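Long-range contacts in FERM, RhoGEF and pleckstrin domain protein 2 (Danio rerio, PDB 6D21), which probably acts as a guanine nucleotide exchange factor that activates RAC1 in actin remodelling, and is represented here by its FERM domain: residues Ile242-Glu247 with Asp254-Leu259; Lys185-Gly190 with His219-Thr224; Phe83-Pro88 with Tyr98-Gln103. All blocks are in the same frame, centred on the assembly; numbering follows the deposited sequence.

Interaction 1: residues Ile242-Glu247 with Asp254-Leu259; sequences IKLHPE and DTLEFL
I242, D254 and L256 bury the most surface where strand 239-244 runs antiparallel to strand 255-260, their local axes 4.8 Å apart. I242 and L256 form a hydrogen-bonded pair: I242 N donates to L256 O and L256 N returns a bond to I242 O. A third bond, L244 N to D254 O at 2.6 Å, closes the ladder at its loop end. There D254 CB lies 3.4 Å from L244 O, a carbonyl that the contact buries with no partner in the model. On the face carrying I242 and L256, CD1 of L256 reaches across to CD1 of L244, 3.7 Å away, and lies beside CB of I242. With CG1 of I242 anti to its carbonyl carbon (chi1 -56°), I242 CD1 reaches the edge of the F258 ring, 3.8 Å from CE2 of F258. F225 of strand 220-226 touches both leucines. On the other face K243 lies alongside T255, its CG 3.5 Å from CG2 of T255, and bends at chi2 and chi3 to bring NZ to a long salt bridge with D254 OD2 at 3.8 Å. With an alanine in place of K243, the D254 carboxylate would probably lose its charge partner and the T255 methyl its aliphatic cover. The chemistry thus divides by face: apolar side chains pack on one, I242 and F258 buried, a loose ion pair spans the other, and main-chain bonds carry the pairing.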
loop_
_atom_site.group_PDB
_atom_site.type_symbol
_atom_site.label_atom_id
_atom_site.label_comp_id
_atom_site.label_asym_id
_atom_site.label_seq_id
_atom_site.Cartn_x
_atom_site.Cartn_y
_atom_site.Cartn_z
ATOM N N ILE A 242 -10.938 -12.799 16.368
ATOM C CA ILE A 242 -10.279 -13.831 15.579
ATOM C C ILE A 242 -10.479 -15.192 16.224
ATOM O O ILE A 242 -9.900 -15.471 17.268
ATOM C CB ILE A 242 -8.769 -13.582 15.441
ATOM C CG1 ILE A 242 -8.501 -12.212 14.842
ATOM C CG2 ILE A 242 -8.121 -14.672 14.589
ATOM C CD1 ILE A 242 -7.042 -11.857 14.865
ATOM N N LYS A 243 -11.295 -16.036 15.598
ATOM C CA LYS A 243 -11.503 -17.394 16.088
ATOM C C LYS A 243 -10.550 -18.363 15.392
ATOM O O LYS A 243 -10.571 -18.502 14.168
ATOM C CB LYS A 243 -12.955 -17.832 15.878
ATOM C CG LYS A 243 -13.991 -16.865 16.451
ATOM C CD LYS A 243 -15.222 -17.591 17.003
ATOM C CE LYS A 243 -14.870 -18.954 17.589
ATOM N NZ LYS A 243 -15.830 -19.365 18.658
ATOM N N LEU A 244 -9.716 -19.031 16.180
ATOM C CA LEU A 244 -8.725 -19.955 15.643
ATOM C C LEU A 244 -9.222 -21.400 15.675
ATOM O O LEU A 244 -10.055 -21.759 16.508
ATOM C CB LEU A 244 -7.417 -19.846 16.432
ATOM C CG LEU A 244 -6.713 -18.489 16.515
ATOM C CD1 LEU A 244 -5.415 -18.613 17.290
ATOM C CD2 LEU A 244 -6.442 -17.911 15.133
ATOM N N HIS A 245 -8.703 -22.229 14.774
ATOM C CA HIS A 245 -8.961 -23.661 14.848
ATOM C C HIS A 245 -8.284 -24.228 16.088
ATOM O O HIS A 245 -7.211 -23.766 16.482
ATOM C CB HIS A 245 -8.472 -24.382 13.587
ATOM C CG HIS A 245 -9.300 -24.101 12.369
ATOM N ND1 HIS A 245 -10.599 -24.544 12.232
ATOM C CD2 HIS A 245 -9.015 -23.415 11.235
ATOM C CE1 HIS A 245 -11.077 -24.146 11.065
ATOM N NE2 HIS A 245 -10.135 -23.460 10.441
ATOM N N PRO A 246 -8.921 -25.224 16.722
ATOM C CA PRO A 246 -8.377 -25.887 17.913
ATOM C C PRO A 246 -6.995 -26.494 17.663
ATOM O O PRO A 246 -6.754 -27.026 16.582
ATOM C CB PRO A 246 -9.416 -26.979 18.223
ATOM C CG PRO A 246 -10.327 -27.033 17.032
ATOM C CD PRO A 246 -10.283 -25.680 16.404
ATOM N N GLU A 247 -6.117 -26.400 18.661
ATOM C CA GLU A 247 -4.709 -26.785 18.540
ATOM C C GLU A 247 -4.015 -26.031 17.408
ATOM O O GLU A 247 -3.707 -24.843 17.536
ATOM C CB GLU A 247 -4.574 -28.290 18.340
ATOM N N ASP A 254 -9.950 -20.249 21.969
ATOM C CA ASP A 254 -9.697 -20.245 20.535
ATOM C C ASP A 254 -10.050 -18.892 19.939
ATOM O O ASP A 254 -10.167 -18.741 18.717
ATOM C CB ASP A 254 -10.498 -21.354 19.847
ATOM C CG ASP A 254 -11.978 -21.315 20.202
ATOM O OD1 ASP A 254 -12.303 -21.043 21.380
ATOM O OD2 ASP A 254 -12.818 -21.559 19.305
ATOM N N THR A 255 -10.221 -17.909 20.815
ATOM C CA THR A 255 -10.607 -16.577 20.387
ATOM C C THR A 255 -9.640 -15.521 20.904
ATOM O O THR A 255 -9.287 -15.501 22.081
ATOM C CB THR A 255 -12.034 -16.230 20.852
ATOM O OG1 THR A 255 -12.280 -16.830 22.132
ATOM C CG2 THR A 255 -13.051 -16.766 19.872
ATOM N N LEU A 256 -9.204 -14.658 19.996
ATOM C CA LEU A 256 -8.419 -13.490 20.354
ATOM C C LEU A 256 -9.296 -12.276 20.192
ATOM O O LEU A 256 -9.906 -12.076 19.145
ATOM C CB LEU A 256 -7.169 -13.358 19.485
ATOM C CG LEU A 256 -6.208 -14.541 19.527
ATOM C CD1 LEU A 256 -5.932 -15.029 18.118
ATOM C CD2 LEU A 256 -4.921 -14.157 20.242
ATOM N N GLU A 257 -9.362 -11.471 21.238
ATOM C CA GLU A 257 -10.173 -10.269 21.215
ATOM C C GLU A 257 -9.309 -9.026 21.116
ATOM O O GLU A 257 -8.331 -8.884 21.852
ATOM C CB GLU A 257 -11.036 -10.205 22.469
ATOM C CG GLU A 257 -11.931 -8.991 22.542
ATOM C CD GLU A 257 -12.865 -9.039 23.732
ATOM O OE1 GLU A 257 -12.524 -9.690 24.747
ATOM O OE2 GLU A 257 -13.944 -8.421 23.648
ATOM N N PHE A 258 -9.670 -8.128 20.205
ATOM C CA PHE A 258 -9.000 -6.835 20.101
ATOM C C PHE A 258 -9.993 -5.682 20.066
ATOM O O PHE A 258 -10.887 -5.639 19.224
ATOM C CB PHE A 258 -8.109 -6.780 18.863
ATOM C CG PHE A 258 -7.050 -7.839 18.841
ATOM C CD1 PHE A 258 -5.886 -7.684 19.576
ATOM C CD2 PHE A 258 -7.232 -9.003 18.101
ATOM C CE1 PHE A 258 -4.909 -8.653 19.564
ATOM C CE2 PHE A 258 -6.257 -9.981 18.080
ATOM C CZ PHE A 258 -5.090 -9.804 18.817
ATOM N N LEU A 259 -9.811 -4.739 20.981
ATOM C CA LEU A 259 -10.664 -3.562 21.051
ATOM C C LEU A 259 -10.153 -2.483 20.116
ATOM O O LEU A 259 -9.010 -2.036 20.231
ATOM C CB LEU A 259 -10.722 -3.034 22.479
ATOM C CG LEU A 259 -11.892 -2.119 22.830
ATOM C CD1 LEU A 259 -13.206 -2.725 22.356
ATOM C CD2 LEU A 259 -11.919 -1.868 24.335
#

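Interaction 2: residues Lys185-Gly190 with His219-Thr224; sequences KLEMFG and HTKINT
E187 and K221 run antiparallel alongside each other, the aliphatic part of each chain lying beside the other. E187 has CG anti to its backbone N (chi1 -172°) and runs on extended, which carries the carboxylate from the turn to the start of strand 220-226. There OE1 rests 3.6 Å from K221 CB, and CG of E187 lies 4.0 Å from K221 CE. The ammonium group has travelled the other way, so the opposite charges do not pair: E187 OE1 and K221 NZ stay 5.1 Å apart. Instead K221, bent at chi3, turns NZ to a water that it holds at 2.7 Å, and the same water donates to E187 O at 2.6 Å. The lysine thus reaches the backbone of the turn through one solvent molecule. The other carboxylate oxygen of E187, OE2, comes within 3.0 Å of H219 O; both are acceptors, so this approach is no hydrogen bond and is probably unfavourable unless other charges offset it. M188, next in the turn, meets H219 at about a right angle. Its chain bends at chi2 and chi3, placing CE 3.6 Å from H219 ND1, with SD 5.0 Å from the ring centroid, approaching obliquely. S114 touches both M188 and H219, and F193 also packs on M188. L186 to F189 form a type I beta turn, in which F189 N bonds to L186 O. The arrangement is a lobe junction of the FERM cloverleaf: a turn following helix 172-183 of the central helical lobe meets an outer strand of the PH-like lobe through a small, water-bridged surface contact.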
loop_
_atom_site.group_PDB
_atom_site.type_symbol
_atom_site.label_atom_id
_atom_site.label_comp_id
_atom_site.label_asym_id
_atom_site.label_seq_id
_atom_site.Cartn_x
_atom_site.Cartn_y
_atom_site.Cartn_z
ATOM N N LYS A 185 11.457 -8.197 1.185
ATOM C CA LYS A 185 12.086 -8.924 2.283
ATOM C C LYS A 185 12.057 -8.132 3.583
ATOM O O LYS A 185 12.668 -8.532 4.566
ATOM C CB LYS A 185 13.533 -9.299 1.914
ATOM C CG LYS A 185 13.609 -10.358 0.814
ATOM C CD LYS A 185 15.010 -10.926 0.651
ATOM C CE LYS A 185 15.697 -10.396 -0.599
ATOM N NZ LYS A 185 15.117 -10.990 -1.837
ATOM N N LEU A 186 11.352 -7.001 3.581
ATOM C CA LEU A 186 11.245 -6.163 4.773
ATOM C C LEU A 186 9.967 -6.457 5.535
ATOM O O LEU A 186 8.914 -6.687 4.943
ATOM C CB LEU A 186 11.287 -4.681 4.401
ATOM C CG LEU A 186 12.561 -4.296 3.644
ATOM C CD1 LEU A 186 12.478 -2.843 3.186
ATOM C CD2 LEU A 186 13.806 -4.542 4.540
ATOM N N GLU A 187 10.068 -6.424 6.856
ATOM C CA GLU A 187 8.944 -6.720 7.728
ATOM C C GLU A 187 7.757 -5.800 7.487
ATOM O O GLU A 187 6.602 -6.223 7.594
ATOM C CB GLU A 187 9.393 -6.619 9.188
ATOM C CG GLU A 187 8.379 -7.081 10.202
ATOM C CD GLU A 187 8.917 -6.990 11.619
ATOM O OE1 GLU A 187 9.105 -8.051 12.247
ATOM O OE2 GLU A 187 9.163 -5.860 12.098
ATOM N N MET A 188 8.030 -4.539 7.151
ATOM C CA MET A 188 6.957 -3.573 6.971
ATOM C C MET A 188 6.409 -3.455 5.534
ATOM O O MET A 188 5.541 -2.624 5.275
ATOM C CB MET A 188 7.424 -2.189 7.433
ATOM C CG MET A 188 7.659 -2.143 8.933
ATOM S SD MET A 188 6.071 -2.319 9.783
ATOM C CE MET A 188 5.371 -0.698 9.472
ATOM N N PHE A 189 6.934 -4.247 4.609
ATOM C CA PHE A 189 6.477 -4.211 3.227
ATOM C C PHE A 189 5.005 -4.590 3.124
ATOM O O PHE A 189 4.609 -5.663 3.572
ATOM C CB PHE A 189 7.309 -5.151 2.356
ATOM C CG PHE A 189 6.785 -5.297 0.935
ATOM C CD1 PHE A 189 6.839 -4.233 0.044
ATOM C CD2 PHE A 189 6.237 -6.492 0.502
ATOM C CE1 PHE A 189 6.361 -4.368 -1.256
ATOM C CE2 PHE A 189 5.760 -6.637 -0.805
ATOM C CZ PHE A 189 5.830 -5.580 -1.674
ATOM N N GLY A 190 4.205 -3.711 2.526
ATOM C CA GLY A 190 2.781 -3.972 2.333
ATOM C C GLY A 190 1.966 -3.812 3.612
ATOM O O GLY A 190 0.755 -4.009 3.619
ATOM N N HIS A 219 6.455 -1.439 16.171
ATOM C CA HIS A 219 6.830 -1.862 14.818
ATOM C C HIS A 219 7.414 -3.267 14.797
ATOM O O HIS A 219 7.952 -3.714 13.780
ATOM C CB HIS A 219 7.826 -0.882 14.203
ATOM C CG HIS A 219 7.197 0.379 13.697
ATOM N ND1 HIS A 219 7.060 0.653 12.353
ATOM C CD2 HIS A 219 6.664 1.436 14.353
ATOM C CE1 HIS A 219 6.477 1.830 12.203
ATOM N NE2 HIS A 219 6.224 2.324 13.400
ATOM N N THR A 220 7.309 -3.963 15.923
ATOM C CA THR A 220 7.787 -5.332 16.000
ATOM C C THR A 220 6.596 -6.293 15.951
ATOM O O THR A 220 5.622 -6.156 16.691
ATOM C CB THR A 220 8.633 -5.575 17.270
ATOM O OG1 THR A 220 7.872 -5.236 18.430
ATOM C CG2 THR A 220 9.888 -4.711 17.246
ATOM N N LYS A 221 6.683 -7.256 15.047
ATOM C CA LYS A 221 5.606 -8.194 14.818
ATOM C C LYS A 221 5.604 -9.255 15.897
ATOM O O LYS A 221 6.574 -9.990 16.040
ATOM C CB LYS A 221 5.752 -8.830 13.438
ATOM C CG LYS A 221 4.581 -9.696 13.017
ATOM C CD LYS A 221 4.948 -10.549 11.805
ATOM C CE LYS A 221 5.453 -9.702 10.645
ATOM N NZ LYS A 221 5.657 -10.531 9.408
ATOM N N ILE A 222 4.512 -9.331 16.652
ATOM C CA ILE A 222 4.383 -10.304 17.736
ATOM C C ILE A 222 3.803 -11.646 17.279
ATOM O O ILE A 222 4.042 -12.670 17.916
ATOM C CB ILE A 222 3.492 -9.760 18.874
ATOM C CG1 ILE A 222 3.849 -8.309 19.171
ATOM C CG2 ILE A 222 3.656 -10.593 20.130
ATOM C CD1 ILE A 222 5.260 -8.146 19.687
ATOM N N ASN A 223 3.050 -11.652 16.181
ATOM C CA ASN A 223 2.360 -12.876 15.779
ATOM C C ASN A 223 1.788 -12.862 14.373
ATOM O O ASN A 223 1.454 -11.810 13.851
ATOM C CB ASN A 223 1.230 -13.174 16.762
ATOM C CG ASN A 223 1.260 -14.601 17.255
ATOM O OD1 ASN A 223 1.443 -15.539 16.474
ATOM N ND2 ASN A 223 1.096 -14.773 18.559
ATOM N N THR A 224 1.676 -14.050 13.784
ATOM C CA THR A 224 1.069 -14.239 12.472
ATOM C C THR A 224 0.093 -15.412 12.481
ATOM O O THR A 224 0.470 -16.545 12.802
ATOM C CB THR A 224 2.132 -14.490 11.384
ATOM O OG1 THR A 224 2.953 -13.318 11.228
ATOM C CG2 THR A 224 1.461 -14.820 10.053
HETATM O O HOH W 1 5.668 -8.604 7.526
#

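Interaction 3: residues Phe83-Pro88 with Tyr98-Gln103; sequences FFPPDP and YLFSLQ
F100 of helix 94-110 has the largest share of the contact, its ring directed into the loop 83-88. One CH-pi contact is made: P88 CB sits over a face of the F100 ring, 4.2 Å from its centroid and 27° off the normal. The other side-chain contacts of this ring are apolar packing. P85 faces F100 and sets CD 3.6 Å from CE2 of F100, while F84 CD2 lies near the plane of that ring, at its edge, 4.0 Å from CE2. The backbone oxygen F83 O also lies near the ring edge. Beyond F100, the aliphatic part of Q103 crosses F84 at about a right angle, CG standing 3.8 Å from CZ of F84. Q103 has CG anti to the backbone N (chi1 178°) and then bends at chi2; its amide is engaged at both ends, OE1 by V81 N and NE2 by D107 OD1. No hydrogen bond joins the two segments. F45 and L180 also meet F100. This buried cluster belongs to the trilobed FERM fold, where the linker leaving the ubiquitin-like lobe at strand 76-81 packs on a helix of the central lobe.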
loop_
_atom_site.group_PDB
_atom_site.type_symbol
_atom_site.label_atom_id
_atom_site.label_comp_id
_atom_site.label_asym_id
_atom_site.label_seq_id
_atom_site.Cartn_x
_atom_site.Cartn_y
_atom_site.Cartn_z
ATOM N N PHE A 83 -3.643 -4.980 -2.750
ATOM C CA PHE A 83 -3.207 -6.328 -2.368
ATOM C C PHE A 83 -1.742 -6.548 -2.732
ATOM O O PHE A 83 -1.400 -6.542 -3.907
ATOM C CB PHE A 83 -4.065 -7.397 -3.074
ATOM C CG PHE A 83 -5.543 -7.286 -2.784
ATOM C CD1 PHE A 83 -6.038 -7.551 -1.518
ATOM C CD2 PHE A 83 -6.436 -6.934 -3.783
ATOM C CE1 PHE A 83 -7.402 -7.468 -1.249
ATOM C CE2 PHE A 83 -7.795 -6.836 -3.521
ATOM C CZ PHE A 83 -8.277 -7.099 -2.248
ATOM N N PHE A 84 -0.878 -6.747 -1.741
ATOM C CA PHE A 84 0.531 -6.983 -2.019
ATOM C C PHE A 84 0.787 -8.491 -2.124
ATOM O O PHE A 84 0.530 -9.237 -1.176
ATOM C CB PHE A 84 1.426 -6.367 -0.920
ATOM C CG PHE A 84 1.444 -4.851 -0.906
ATOM C CD1 PHE A 84 0.413 -4.135 -0.327
ATOM C CD2 PHE A 84 2.526 -4.156 -1.431
ATOM C CE1 PHE A 84 0.430 -2.738 -0.294
ATOM C CE2 PHE A 84 2.569 -2.769 -1.397
ATOM C CZ PHE A 84 1.518 -2.053 -0.831
ATOM N N PRO A 85 1.283 -8.953 -3.280
ATOM C CA PRO A 85 1.585 -10.389 -3.365
ATOM C C PRO A 85 2.912 -10.678 -2.688
ATOM O O PRO A 85 3.696 -9.752 -2.489
ATOM C CB PRO A 85 1.662 -10.649 -4.872
ATOM C CG PRO A 85 2.121 -9.326 -5.454
ATOM C CD PRO A 85 1.633 -8.231 -4.518
ATOM N N PRO A 86 3.178 -11.950 -2.360
ATOM C CA PRO A 86 4.431 -12.264 -1.678
ATOM C C PRO A 86 5.670 -11.833 -2.469
ATOM O O PRO A 86 6.667 -11.477 -1.855
ATOM C CB PRO A 86 4.373 -13.786 -1.512
ATOM C CG PRO A 86 3.267 -14.246 -2.356
ATOM C CD PRO A 86 2.299 -13.123 -2.466
ATOM N N ASP A 87 5.611 -11.830 -3.800
ATOM C CA ASP A 87 6.783 -11.413 -4.569
ATOM C C ASP A 87 6.405 -10.673 -5.847
ATOM O O ASP A 87 6.257 -11.281 -6.911
ATOM C CB ASP A 87 7.666 -12.635 -4.894
ATOM C CG ASP A 87 8.916 -12.265 -5.689
ATOM O OD1 ASP A 87 9.178 -11.053 -5.882
ATOM O OD2 ASP A 87 9.647 -13.187 -6.113
ATOM N N PRO A 88 6.297 -9.342 -5.755
ATOM C CA PRO A 88 5.902 -8.517 -6.901
ATOM C C PRO A 88 6.905 -8.602 -8.056
ATOM O O PRO A 88 6.558 -8.306 -9.205
ATOM C CB PRO A 88 5.832 -7.088 -6.315
ATOM C CG PRO A 88 6.400 -7.164 -4.953
ATOM C CD PRO A 88 6.347 -8.579 -4.494
ATOM N N TYR A 98 6.809 -1.778 -12.380
ATOM C CA TYR A 98 7.077 -0.346 -12.280
ATOM C C TYR A 98 6.139 0.332 -11.274
ATOM O O TYR A 98 6.580 1.065 -10.379
ATOM C CB TYR A 98 6.942 0.301 -13.663
ATOM C CG TYR A 98 7.011 1.815 -13.674
ATOM C CD1 TYR A 98 8.091 2.491 -13.110
ATOM C CD2 TYR A 98 6.015 2.574 -14.298
ATOM C CE1 TYR A 98 8.168 3.895 -13.141
ATOM C CE2 TYR A 98 6.086 3.984 -14.345
ATOM C CZ TYR A 98 7.160 4.632 -13.767
ATOM O OH TYR A 98 7.215 6.016 -13.802
ATOM N N LEU A 99 4.846 0.037 -11.395
ATOM C CA LEU A 99 3.854 0.606 -10.486
ATOM C C LEU A 99 4.117 0.169 -9.069
ATOM O O LEU A 99 4.001 0.981 -8.136
ATOM C CB LEU A 99 2.431 0.225 -10.903
ATOM C CG LEU A 99 1.871 0.894 -12.170
ATOM C CD1 LEU A 99 0.366 0.653 -12.297
ATOM C CD2 LEU A 99 2.143 2.395 -12.176
ATOM N N PHE A 100 4.484 -1.098 -8.874
ATOM C CA PHE A 100 4.825 -1.527 -7.516
ATOM C C PHE A 100 6.058 -0.808 -6.976
ATOM O O PHE A 100 6.078 -0.428 -5.810
ATOM C CB PHE A 100 5.026 -3.047 -7.442
ATOM C CG PHE A 100 3.783 -3.778 -7.058
ATOM C CD1 PHE A 100 2.841 -4.098 -8.012
ATOM C CD2 PHE A 100 3.531 -4.096 -5.728
ATOM C CE1 PHE A 100 1.646 -4.740 -7.666
ATOM C CE2 PHE A 100 2.349 -4.765 -5.376
ATOM C CZ PHE A 100 1.406 -5.077 -6.354
ATOM N N SER A 101 7.080 -0.591 -7.802
ATOM C CA SER A 101 8.236 0.170 -7.322
ATOM C C SER A 101 7.844 1.627 -6.943
ATOM O O SER A 101 8.384 2.196 -6.001
ATOM C CB SER A 101 9.376 0.166 -8.357
ATOM O OG SER A 101 9.104 0.981 -9.470
ATOM N N LEU A 102 6.885 2.204 -7.657
ATOM C CA LEU A 102 6.367 3.535 -7.309
ATOM C C LEU A 102 5.550 3.503 -6.032
ATOM O O LEU A 102 5.495 4.489 -5.311
ATOM C CB LEU A 102 5.498 4.104 -8.433
ATOM C CG LEU A 102 6.213 4.446 -9.740
ATOM C CD1 LEU A 102 5.193 4.867 -10.796
ATOM C CD2 LEU A 102 7.251 5.534 -9.504
ATOM N N GLN A 103 4.894 2.386 -5.757
ATOM C CA GLN A 103 4.177 2.262 -4.481
ATOM C C GLN A 103 5.173 2.241 -3.312
ATOM O O GLN A 103 4.957 2.846 -2.257
ATOM C CB GLN A 103 3.327 0.989 -4.470
ATOM C CG GLN A 103 2.573 0.744 -3.145
ATOM C CD GLN A 103 1.458 1.747 -2.952
ATOM O OE1 GLN A 103 0.552 1.855 -3.781
ATOM N NE2 GLN A 103 1.536 2.509 -1.881
#

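How the interactions relate
Interaction 3 is a buried contact, its centre about 8 Å from that of the chain; interaction 2 lies at the surface, and interaction 1 is partly buried toward the periphery. Interactions 2 and 3 touch: F189 CZ of the turn packs 3.6 Å from F84 CD2 of the linker, so 185-190 joins the aromatic cluster on one side and the PH-like lobe on the other. Interactions 1 and 2 reach the same antiparallel sheet without touching, their nearest atoms about 6 Å apart. The chemistry of the three differs accordingly: main-chain pairing within one lobe in interaction 1, a bridging water and loosely placed charges between lobes in interaction 2, and ring and proline packing in interaction 3.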